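Local coordinates for putative lipoprotein GNA1162 (Neisseria meningitidis, PDB 4HRV) that is of unknown function but belongs to a bacterial lipoprotein family whose clan includes the N-terminal domain of TolB, and may bind lipid, at residues L17-L22 with A68-V73; A86-T91 with A112-S117; V105-A110 with S129-S134. The protein carries 3 engineered substitutions. One frame throughout, in Å; residues are numbered along the deposited sequence.

Interaction 1: L17-L22 with A68-V73; sequences LVVPPL and ADIHAV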
loop_
_atom_site.group_PDB
_atom_site.type_symbol
_atom_site.label_atom_id
_atom_site.label_comp_id
_atom_site.label_asym_id
_atom_site.label_seq_id
_atom_site.Cartn_x
_atom_site.Cartn_y
_atom_site.Cartn_z
ATOM N N LEU B 17 13.547 2.346 16.713
ATOM C CA LEU B 17 12.465 2.523 17.670
ATOM C C LEU B 17 11.223 3.052 16.949
ATOM O O LEU B 17 11.235 4.141 16.368
ATOM C CB LEU B 17 12.883 3.513 18.771
ATOM C CG LEU B 17 11.833 3.835 19.838
ATOM C CD1 LEU B 17 11.500 2.588 20.632
ATOM C CD2 LEU B 17 12.302 4.960 20.781
ATOM N N VAL B 18 10.155 2.266 16.963
ATOM C CA VAL B 18 8.874 2.758 16.491
ATOM C C VAL B 18 8.054 3.214 17.678
ATOM O O VAL B 18 7.710 2.422 18.563
ATOM C CB VAL B 18 8.102 1.705 15.674
ATOM C CG1 VAL B 18 6.910 2.366 14.988
ATOM C CG2 VAL B 18 9.043 1.060 14.644
ATOM N N VAL B 19 7.764 4.509 17.718
ATOM C CA VAL B 19 6.973 5.048 18.811
ATOM C C VAL B 19 5.495 4.924 18.452
ATOM O O VAL B 19 5.150 4.812 17.278
ATOM C CB VAL B 19 7.316 6.519 19.126
ATOM C CG1 VAL B 19 8.765 6.645 19.643
ATOM C CG2 VAL B 19 7.065 7.389 17.926
ATOM N N PRO B 20 4.622 4.909 19.468
ATOM C CA PRO B 20 3.179 4.864 19.222
ATOM C C PRO B 20 2.787 5.918 18.203
ATOM O O PRO B 20 3.129 7.089 18.365
ATOM C CB PRO B 20 2.585 5.199 20.588
ATOM C CG PRO B 20 3.577 4.671 21.555
ATOM C CD PRO B 20 4.943 4.841 20.902
ATOM N N PRO B 21 2.080 5.509 17.141
ATOM C CA PRO B 21 1.739 6.479 16.101
ATOM C C PRO B 21 0.767 7.549 16.577
ATOM O O PRO B 21 -0.077 7.291 17.431
ATOM C CB PRO B 21 1.106 5.605 15.003
ATOM C CG PRO B 21 1.730 4.245 15.214
ATOM C CD PRO B 21 1.796 4.126 16.720
ATOM N N LEU B 22 0.912 8.751 16.032
ATOM C CA LEU B 22 0.012 9.853 16.317
ATOM C C LEU B 22 -1.269 9.651 15.528
ATOM O O LEU B 22 -1.239 9.263 14.355
ATOM C CB LEU B 22 0.633 11.169 15.871
ATOM C CG LEU B 22 1.176 12.161 16.887
ATOM C CD1 LEU B 22 1.358 13.498 16.183
ATOM C CD2 LEU B 22 0.242 12.281 18.101
ATOM N N ALA B 68 1.018 11.976 21.564
ATOM C CA ALA B 68 1.465 13.337 21.293
ATOM C C ALA B 68 2.608 13.721 22.228
ATOM O O ALA B 68 3.522 14.435 21.842
ATOM C CB ALA B 68 0.315 14.323 21.423
ATOM N N ASP B 69 2.553 13.260 23.467
ATOM C CA ASP B 69 3.652 13.520 24.387
ATOM C C ASP B 69 4.911 12.860 23.816
ATOM O O ASP B 69 5.987 13.463 23.775
ATOM C CB ASP B 69 3.367 12.949 25.779
ATOM C CG ASP B 69 2.354 13.772 26.563
ATOM O OD1 ASP B 69 2.299 15.006 26.372
ATOM O OD2 ASP B 69 1.614 13.171 27.370
ATOM N N ILE B 70 4.768 11.617 23.370
ATOM C CA ILE B 70 5.936 10.837 22.944
ATOM C C ILE B 70 6.618 11.434 21.713
ATOM O O ILE B 70 7.843 11.603 21.694
ATOM C CB ILE B 70 5.592 9.348 22.776
ATOM C CG1 ILE B 70 5.236 8.757 24.146
ATOM C CG2 ILE B 70 6.763 8.582 22.150
ATOM C CD1 ILE B 70 4.529 7.430 24.103
ATOM N N HIS B 71 5.823 11.795 20.713
ATOM C CA HIS B 71 6.337 12.402 19.492
ATOM C C HIS B 71 7.002 13.748 19.735
ATOM O O HIS B 71 7.680 14.274 18.850
ATOM C CB HIS B 71 5.221 12.581 18.472
ATOM C CG HIS B 71 4.811 11.316 17.796
ATOM N ND1 HIS B 71 4.807 11.178 16.425
ATOM C CD2 HIS B 71 4.383 10.131 18.294
ATOM C CE1 HIS B 71 4.386 9.968 16.104
ATOM N NE2 HIS B 71 4.127 9.310 17.220
ATOM N N ALA B 72 6.779 14.305 20.923
ATOM C CA ALA B 72 7.353 15.591 21.307
ATOM C C ALA B 72 8.717 15.462 21.995
ATOM O O ALA B 72 9.470 16.435 22.086
ATOM C CB ALA B 72 6.377 16.342 22.210
ATOM N N VAL B 73 9.021 14.274 22.505
ATOM C CA VAL B 73 10.277 14.042 23.202
ATOM C C VAL B 73 11.431 14.190 22.226
ATOM O O VAL B 73 11.343 13.723 21.099
ATOM C CB VAL B 73 10.326 12.616 23.773
ATOM C CG1 VAL B 73 11.711 12.306 24.347
ATOM C CG2 VAL B 73 9.253 12.439 24.837
#

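Interaction 2: A86-T91 with A112-S117; sequences AVLYIT and ARLVDS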
loop_
_atom_site.group_PDB
_atom_site.type_symbol
_atom_site.label_atom_id
_atom_site.label_comp_id
_atom_site.label_asym_id
_atom_site.label_seq_id
_atom_site.Cartn_x
_atom_site.Cartn_y
_atom_site.Cartn_z
ATOM N N ALA B 86 17.761 4.887 15.377
ATOM C CA ALA B 86 16.809 5.773 14.721
ATOM C C ALA B 86 15.424 5.648 15.315
ATOM O O ALA B 86 15.114 4.670 15.993
ATOM C CB ALA B 86 16.782 5.497 13.220
ATOM N N VAL B 87 14.589 6.650 15.063
ATOM C CA VAL B 87 13.222 6.630 15.551
ATOM C C VAL B 87 12.301 6.772 14.375
ATOM O O VAL B 87 12.510 7.618 13.500
ATOM C CB VAL B 87 12.935 7.798 16.531
ATOM C CG1 VAL B 87 11.548 7.653 17.150
ATOM C CG2 VAL B 87 14.003 7.851 17.608
ATOM N N LEU B 88 11.272 5.936 14.357
ATOM C CA LEU B 88 10.272 5.993 13.307
ATOM C C LEU B 88 8.996 6.621 13.831
ATOM O O LEU B 88 8.400 6.134 14.793
ATOM C CB LEU B 88 10.012 4.587 12.754
ATOM C CG LEU B 88 8.943 4.482 11.660
ATOM C CD1 LEU B 88 9.416 5.157 10.374
ATOM C CD2 LEU B 88 8.609 3.019 11.415
ATOM N N TYR B 89 8.609 7.738 13.221
ATOM C CA TYR B 89 7.391 8.442 13.606
ATOM C C TYR B 89 6.305 8.230 12.547
ATOM O O TYR B 89 6.489 8.582 11.378
ATOM C CB TYR B 89 7.646 9.941 13.732
ATOM C CG TYR B 89 8.641 10.320 14.811
ATOM C CD1 TYR B 89 9.945 10.680 14.492
ATOM C CD2 TYR B 89 8.269 10.322 16.162
ATOM C CE1 TYR B 89 10.862 11.037 15.500
ATOM C CE2 TYR B 89 9.183 10.667 17.163
ATOM C CZ TYR B 89 10.463 11.032 16.824
ATOM O OH TYR B 89 11.367 11.361 17.814
ATOM N N ILE B 90 5.172 7.691 12.965
ATOM C CA ILE B 90 4.041 7.520 12.046
ATOM C C ILE B 90 2.873 8.381 12.493
ATOM O O ILE B 90 2.573 8.445 13.679
ATOM C CB ILE B 90 3.587 6.070 12.020
ATOM C CG1 ILE B 90 4.749 5.169 11.575
ATOM C CG2 ILE B 90 2.358 5.902 11.114
ATOM C CD1 ILE B 90 4.492 3.707 11.815
ATOM N N THR B 91 2.224 9.039 11.539
ATOM C CA THR B 91 1.012 9.803 11.789
ATOM C C THR B 91 -0.109 9.379 10.826
ATOM O O THR B 91 0.068 9.387 9.608
ATOM C CB THR B 91 1.269 11.315 11.639
ATOM O OG1 THR B 91 2.263 11.715 12.579
ATOM C CG2 THR B 91 -0.006 12.121 11.881
ATOM N N ALA B 112 5.018 9.156 7.393
ATOM C CA ALA B 112 6.023 8.710 8.343
ATOM C C ALA B 112 7.366 9.319 8.026
ATOM O O ALA B 112 7.619 9.731 6.895
ATOM C CB ALA B 112 6.117 7.197 8.359
ATOM N N ARG B 113 8.216 9.412 9.046
ATOM C CA ARG B 113 9.579 9.836 8.841
ATOM C C ARG B 113 10.502 9.060 9.767
ATOM O O ARG B 113 10.145 8.765 10.907
ATOM C CB ARG B 113 9.712 11.341 9.077
ATOM C CG ARG B 113 9.515 11.774 10.515
ATOM C CD ARG B 113 9.500 13.294 10.633
ATOM N NE ARG B 113 9.724 13.723 12.013
ATOM C CZ ARG B 113 8.778 13.711 12.948
ATOM N NH1 ARG B 113 7.555 13.296 12.640
ATOM N NH2 ARG B 113 9.051 14.107 14.179
ATOM N N LEU B 114 11.685 8.718 9.264
ATOM C CA LEU B 114 12.689 8.028 10.063
ATOM C C LEU B 114 13.790 9.021 10.423
ATOM O O LEU B 114 14.365 9.650 9.549
ATOM C CB LEU B 114 13.312 6.882 9.274
ATOM C CG LEU B 114 14.261 6.013 10.102
ATOM C CD1 LEU B 114 13.446 5.209 11.100
ATOM C CD2 LEU B 114 15.105 5.083 9.233
ATOM N N VAL B 115 14.078 9.175 11.703
ATOM C CA VAL B 115 15.116 10.122 12.090
ATOM C C VAL B 115 16.245 9.495 12.894
ATOM O O VAL B 115 16.036 8.620 13.728
ATOM C CB VAL B 115 14.559 11.350 12.851
ATOM C CG1 VAL B 115 13.316 11.858 12.193
ATOM C CG2 VAL B 115 14.314 11.026 14.315
ATOM N N ASP B 116 17.451 9.976 12.631
ATOM C CA ASP B 116 18.628 9.572 13.371
ATOM C C ASP B 116 18.435 10.002 14.823
ATOM O O ASP B 116 18.163 11.162 15.101
ATOM C CB ASP B 116 19.858 10.235 12.743
ATOM C CG ASP B 116 21.162 9.849 13.430
ATOM O OD1 ASP B 116 21.227 9.873 14.677
ATOM O OD2 ASP B 116 22.130 9.531 12.707
ATOM N N SER B 117 18.547 9.057 15.747
ATOM C CA SER B 117 18.174 9.324 17.125
ATOM C C SER B 117 19.254 10.107 17.864
ATOM O O SER B 117 18.992 10.667 18.924
ATOM C CB SER B 117 17.854 8.021 17.866
ATOM O OG SER B 117 17.045 8.269 19.013
#

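Interaction 3: V105-A110 with S129-S134; sequences VTTVSA and SIREGS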
loop_
_atom_site.group_PDB
_atom_site.type_symbol
_atom_site.label_atom_id
_atom_site.label_comp_id
_atom_site.label_asym_id
_atom_site.label_seq_id
_atom_site.Cartn_x
_atom_site.Cartn_y
_atom_site.Cartn_z
ATOM N N VAL B 105 -16.986 4.341 0.902
ATOM C CA VAL B 105 -15.601 4.166 0.510
ATOM C C VAL B 105 -14.750 4.415 1.734
ATOM O O VAL B 105 -14.875 5.463 2.363
ATOM C CB VAL B 105 -15.217 5.160 -0.599
ATOM C CG1 VAL B 105 -13.706 5.192 -0.810
ATOM C CG2 VAL B 105 -15.957 4.824 -1.891
ATOM N N THR B 106 -13.903 3.454 2.092
ATOM C CA THR B 106 -13.038 3.653 3.252
ATOM C C THR B 106 -11.659 4.130 2.811
ATOM O O THR B 106 -11.077 3.614 1.846
ATOM C CB THR B 106 -12.887 2.390 4.133
ATOM O OG1 THR B 106 -11.932 1.498 3.552
ATOM C CG2 THR B 106 -14.214 1.679 4.319
ATOM N N THR B 107 -11.151 5.125 3.526
ATOM C CA THR B 107 -9.880 5.734 3.197
ATOM C C THR B 107 -9.012 5.739 4.447
ATOM O O THR B 107 -9.481 6.100 5.521
ATOM C CB THR B 107 -10.079 7.191 2.736
ATOM O OG1 THR B 107 -10.828 7.222 1.513
ATOM C CG2 THR B 107 -8.736 7.872 2.524
ATOM N N VAL B 108 -7.761 5.318 4.304
ATOM C CA VAL B 108 -6.762 5.493 5.352
ATOM C C VAL B 108 -5.527 6.131 4.729
ATOM O O VAL B 108 -5.061 5.692 3.682
ATOM C CB VAL B 108 -6.355 4.161 6.010
ATOM C CG1 VAL B 108 -5.344 4.420 7.151
ATOM C CG2 VAL B 108 -7.564 3.469 6.567
ATOM N N SER B 109 -5.009 7.177 5.366
ATOM C CA SER B 109 -3.807 7.834 4.892
ATOM C C SER B 109 -2.896 8.041 6.096
ATOM O O SER B 109 -3.365 8.359 7.193
ATOM C CB SER B 109 -4.126 9.186 4.260
ATOM O OG SER B 109 -5.135 9.081 3.275
ATOM N N ALA B 110 -1.605 7.837 5.883
ATOM C CA ALA B 110 -0.616 7.988 6.936
ATOM C C ALA B 110 0.671 8.511 6.324
ATOM O O ALA B 110 0.923 8.348 5.129
ATOM C CB ALA B 110 -0.372 6.665 7.640
ATOM N N SER B 129 -1.826 6.825 0.987
ATOM C CA SER B 129 -3.245 7.023 1.158
ATOM C C SER B 129 -3.916 5.950 0.327
ATOM O O SER B 129 -3.662 5.836 -0.872
ATOM C CB SER B 129 -3.650 8.433 0.717
ATOM O OG SER B 129 -5.061 8.581 0.707
ATOM N N ILE B 130 -4.740 5.142 0.983
ATOM C CA ILE B 130 -5.297 3.956 0.365
ATOM C C ILE B 130 -6.798 3.945 0.576
ATOM O O ILE B 130 -7.283 4.244 1.675
ATOM C CB ILE B 130 -4.642 2.705 0.949
ATOM C CG1 ILE B 130 -3.168 2.675 0.547
ATOM C CG2 ILE B 130 -5.329 1.467 0.457
ATOM C CD1 ILE B 130 -2.341 1.677 1.315
ATOM N N ARG B 131 -7.532 3.636 -0.493
ATOM C CA ARG B 131 -8.980 3.707 -0.490
ATOM C C ARG B 131 -9.562 2.421 -1.045
ATOM O O ARG B 131 -8.983 1.787 -1.932
ATOM C CB ARG B 131 -9.459 4.864 -1.367
ATOM C CG ARG B 131 -8.825 6.203 -1.060
ATOM C CD ARG B 131 -9.022 7.158 -2.223
ATOM N NE ARG B 131 -10.303 6.934 -2.889
ATOM C CZ ARG B 131 -11.422 7.587 -2.594
ATOM N NH1 ARG B 131 -11.420 8.512 -1.642
ATOM N NH2 ARG B 131 -12.541 7.316 -3.253
ATOM N N GLU B 132 -10.725 2.051 -0.535
ATOM C CA GLU B 132 -11.353 0.816 -0.954
ATOM C C GLU B 132 -12.860 0.947 -0.874
ATOM O O GLU B 132 -13.386 1.545 0.066
ATOM C CB GLU B 132 -10.881 -0.318 -0.059
ATOM C CG GLU B 132 -11.153 -1.690 -0.595
ATOM C CD GLU B 132 -10.795 -2.760 0.405
ATOM O OE1 GLU B 132 -11.092 -2.564 1.605
ATOM O OE2 GLU B 132 -10.202 -3.785 -0.007
ATOM N N GLY B 133 -13.551 0.401 -1.873
ATOM C CA GLY B 133 -15.000 0.332 -1.836
ATOM C C GLY B 133 -15.437 -0.527 -0.665
ATOM O O GLY B 133 -14.978 -1.659 -0.516
ATOM N N SER B 134 -16.320 0.011 0.171
ATOM C CA SER B 134 -16.765 -0.682 1.377
ATOM C C SER B 134 -17.633 -1.907 1.076
ATOM O O SER B 134 -17.583 -2.907 1.798
ATOM C CB SER B 134 -17.506 0.287 2.307
ATOM O OG SER B 134 -18.162 -0.399 3.359
#

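Interaction 1: L17-L22 with A68-V73
H71 swings its imidazole toward 17-22 by setting CG anti to its own carbonyl carbon (chi1 -76°), and L22, whose chi1 of -106° lies off the staggered values, carries CG over the ring. Two perpendicular uses of the imidazole follow. At its edge, H71 NE2 donates to P20 O over 2.7 Å; the carbonyl oxygen lies near the ring plane. The hydrogen bond is somewhat bent, with 145° at the hydrogen, and NE2 stands tilted from the plane of the P20 carbonyl. P20 O can only accept, so NE2 must carry the proton of this bond. Over one face sits L22 CG, 3.8 Å from the centroid of the H71 ring and almost on its normal, a CH-pi contact. L22 CD2 continues past the ring to A68, 3.9 Å from A68 CB.

The second half of the contact is apolar. I70 CG2 lies 3.7 Å from V19 CB, while I70 CD1 reaches P20 CG at 3.9 Å, crossing that proline at about a right angle. V19 CG2 approaches H71 NE2 obliquely at 3.6 Å.

Helix 67-72 thus packs where strand 15-23 is broken at P20 and P21, which have no N-H to give to the sheet; L17 and L22 on either side of the break pair with strand 86-99. F59 of helix 52-61 and L78 of helix 75-82 extend the apolar layer round V19, and the H71 ring also meets that of Y89.

Interaction 2: A86-T91 with A112-S117
V87 O is approached by two donors from strand 112-116: V115 N makes a nearly straight hydrogen bond of 2.8 Å to it (172° at the hydrogen), and L114 CA adds a weaker C-H contact to V87 O at 3.5 Å. The return bond from V87 N to V115 O completes one hydrogen-bonded pair, and Y89 with R113 forms the next, with both bonds at 3.0 Å between Y89 N and R113 O and between R113 N and Y89 O. Together these set the antiparallel register of the hairpin formed by strands 86-99 and 104-116.

The face bearing V87, Y89, R113 and V115 carries the main side-chain contact. R113 leaves its backbone with CG between N and the carbonyl carbon (chi1 68°), then runs extended to NE and folds its guanidinium flat over Y89. The two planes differ by 10° and their centres lie 4.3 Å apart. The stack is offset: R113 CZ and NH2 lie nearest Y89 CD1, while NH1 is over CB. V87 CG1 covers the opposite face of the phenol ring, and V115 CG2 meets its edge at Y89 CE1, 3.6 Å away.

On the other face the contacts are aliphatic. L114 CD1 lies 3.9 Å from L88 CB, and A112 CB lies 4.0 Å from I90 CG1; M144 and L141 of the second subunit pack on L88 and L114.

The chemistry is therefore divided: a cationic group held parallel to an aromatic ring, probably with a cation-pi component, on one face, and purely apolar packing at the dimer side.

Interaction 3: V105-A110 with S129-S134
Backbone hydrogen bonds join strand 105-110 to strand 129-133, part of the antiparallel hairpin of strands 104-116 and 122-133, through two hydrogen-bonded pairs. T106 N meets E132 O at 2.8 Å, and E132 N returns a bond to T106 O; V108 and I130 repeat the pattern.

Among the hydroxyls, S109 OG and S129 OG hydrogen-bond across a non-hydrogen-bonded pair at 2.6 Å, either possibly the donor; S109 OG also has a weak bond to E94 OE2. T106 OG1 is buried without a polar partner.

R131 makes no hydrogen bond across these segments; its contacts are van der Waals. A bend at chi3 (34°) brings the guanidinium to V105, whose CG1 lies over one face, toward its rim, 3.4 Å from R131 NH2. The T107 and R131 side chains lie side by side, T107 OG1 3.4 Å from R131 CG.

E132 OE2, on the opposite face from R131, accepts from N138 N and W124 NE1 of the second subunit. Chemically, strand 122-133, outermost within its chain, is bonded on one side to T106 and V108 and on the other, from S129 to E132, to an antiparallel strand of the second subunit, so the sheet continues across the interface.

All three contacts reach the same mixed sheet. Interactions 1 and 2 are neighbours, their centres 9 Å apart, because strands 15-23 and 86-99 pair directly: L17 O to L88 N at 2.7 Å and L17 N to A86 O at 2.9 Å are probable hydrogen bonds. H71 CE1 also packs on I90 O at 3.4 Å. Interaction 3 sits across the chain's centre, about 23 Å from interaction 2 and 24 Å from interaction 1 (centre to centre). It shares strand 104-116 with interaction 2, so the two hairpins overlap in that strand; T91 O touches A110 CB at 3.4 Å. Interactions 2 and 3 both meet the second subunit, whereas interaction 1 attaches helix 67-72 away from that interface.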